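Local coordinates for uncharacterized protein (Bacteroides uniformis ATCC 8492, PDB 4Q68), which probably acts as an N-acetylmuramoyl-L-alanine amidase of the NlpC/P60 type, cleaving the bond between sugar and peptide in bacterial cell-wall fragments, at residues 200-205 with 214-219. Sequence-based numbering, arbitrary orientation.
Sequences KLLLVH and VVSKVP
S216 meets L203 through both backbone and side chain in the antiparallel hairpin of strands 200-207 and 212-215, shortly before the chain turns toward P219, the N-cap of helix 220-225. The S216 amide donates to L203 O, while S216 OG, set between its own backbone N and carbonyl carbon (chi1 64°), accepts the N-H of L203, N to OG 3.0 Å and nearly straight at 174°, in the role a backbone carbonyl would usually play. The same hydroxyl donates to V218 O, OG to O 2.8 Å. Two residues further along the hairpin, H205 and V214 form a hydrogen-bonded pair whose side chains lie alongside each other, V214 CG2 resting 3.6 Å from H205 NE2 in an oblique approach to the ring. H205 ND1 is hydrogen-bonded to H190 on the adjoining strand 188-197. On the opposite sheet face, V204 and V215 form a non-hydrogen-bonded pair, and L202 reaches across with CD1 3.6 Å from V215 CG1. Its other methyl, CD2, lies 3.8 Å from P219 CA, so the leucine branches span the turn. With an alanine in place of S216, the L203 N-H and V218 O would probably lose their shared partner, and the chain before P219 would be likely to shift more easily. The serine hydroxyl, acceptor from L203 and donor to V218 O, thus works beside the S216 amide to tie this chain to L203, while L202 adds apolar contacts to V215 and P219.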
# COMPACT_ATOMS: atom_id res chain seq x y z
N LYS A 200 -11.08 18.06 -7.33
CA LYS A 200 -9.65 17.80 -7.25
C LYS A 200 -9.44 16.40 -6.71
O LYS A 200 -10.11 16.00 -5.76
CB LYS A 200 -8.95 18.80 -6.33
CG LYS A 200 -9.06 20.20 -6.86
CD LYS A 200 -8.35 21.21 -5.99
CE LYS A 200 -8.36 22.60 -6.61
NZ LYS A 200 -9.74 23.11 -6.76
N LEU A 201 -8.51 15.65 -7.30
CA LEU A 201 -8.12 14.36 -6.77
C LEU A 201 -7.07 14.57 -5.69
O LEU A 201 -5.92 14.93 -5.98
CB LEU A 201 -7.61 13.45 -7.86
CG LEU A 201 -7.03 12.12 -7.38
CD1 LEU A 201 -8.04 11.28 -6.61
CD2 LEU A 201 -6.50 11.33 -8.56
N LEU A 202 -7.51 14.37 -4.45
CA LEU A 202 -6.70 14.44 -3.24
C LEU A 202 -6.40 13.03 -2.75
O LEU A 202 -6.91 12.04 -3.28
CB LEU A 202 -7.43 15.22 -2.14
CG LEU A 202 -8.03 16.57 -2.52
CD1 LEU A 202 -8.65 17.21 -1.31
CD2 LEU A 202 -6.97 17.48 -3.15
N LEU A 203 -5.54 12.95 -1.75
CA LEU A 203 -5.20 11.68 -1.13
C LEU A 203 -5.49 11.73 0.37
O LEU A 203 -5.11 12.68 1.05
CB LEU A 203 -3.72 11.38 -1.35
CG LEU A 203 -3.32 9.92 -1.17
CD1 LEU A 203 -3.86 9.07 -2.30
CD2 LEU A 203 -1.80 9.78 -1.10
N VAL A 204 -6.19 10.71 0.86
CA VAL A 204 -6.31 10.46 2.29
C VAL A 204 -5.16 9.52 2.63
O VAL A 204 -5.05 8.44 2.07
CB VAL A 204 -7.67 9.84 2.64
CG1 VAL A 204 -7.72 9.46 4.11
CG2 VAL A 204 -8.78 10.80 2.29
N HIS A 205 -4.27 9.93 3.53
CA HIS A 205 -3.07 9.17 3.77
C HIS A 205 -2.46 9.49 5.12
O HIS A 205 -2.71 10.54 5.71
CB HIS A 205 -2.05 9.40 2.64
CG HIS A 205 -1.46 10.77 2.62
ND1 HIS A 205 -0.10 10.97 2.70
CD2 HIS A 205 -2.02 12.00 2.53
CE1 HIS A 205 0.15 12.26 2.66
NE2 HIS A 205 -0.99 12.91 2.56
N VAL A 214 -4.30 12.50 7.19
CA VAL A 214 -4.81 13.77 6.66
C VAL A 214 -5.48 13.57 5.31
O VAL A 214 -5.27 12.57 4.61
CB VAL A 214 -3.68 14.81 6.47
CG1 VAL A 214 -2.97 15.07 7.79
CG2 VAL A 214 -2.69 14.37 5.40
N VAL A 215 -6.29 14.56 4.94
CA VAL A 215 -6.62 14.84 3.55
C VAL A 215 -5.53 15.75 3.02
O VAL A 215 -5.24 16.79 3.61
CB VAL A 215 -7.98 15.56 3.43
CG1 VAL A 215 -8.24 15.96 1.99
CG2 VAL A 215 -9.10 14.72 3.97
N SER A 216 -4.90 15.39 1.91
CA SER A 216 -3.83 16.22 1.38
C SER A 216 -4.31 17.64 1.08
O SER A 216 -5.42 17.86 0.60
CB SER A 216 -3.21 15.57 0.14
OG SER A 216 -4.13 15.45 -0.93
N LYS A 217 -3.45 18.61 1.37
CA LYS A 217 -3.77 20.01 1.12
C LYS A 217 -3.62 20.38 -0.36
O LYS A 217 -4.25 21.33 -0.82
CB LYS A 217 -2.91 20.94 1.97
CG LYS A 217 -3.19 20.90 3.46
CD LYS A 217 -4.48 21.62 3.82
CE LYS A 217 -4.61 21.82 5.33
NZ LYS A 217 -3.63 22.81 5.87
N VAL A 218 -2.80 19.62 -1.09
CA VAL A 218 -2.62 19.80 -2.51
C VAL A 218 -3.10 18.53 -3.21
O VAL A 218 -3.18 17.46 -2.60
CB VAL A 218 -1.14 20.12 -2.86
CG1 VAL A 218 -0.71 21.38 -2.14
CG2 VAL A 218 -0.20 18.95 -2.52
N PRO A 219 -3.42 18.63 -4.50
CA PRO A 219 -3.82 17.43 -5.22
C PRO A 219 -2.71 16.39 -5.28
O PRO A 219 -1.52 16.70 -5.18
CB PRO A 219 -4.16 17.97 -6.61
CG PRO A 219 -4.47 19.42 -6.40
CD PRO A 219 -3.53 19.83 -5.33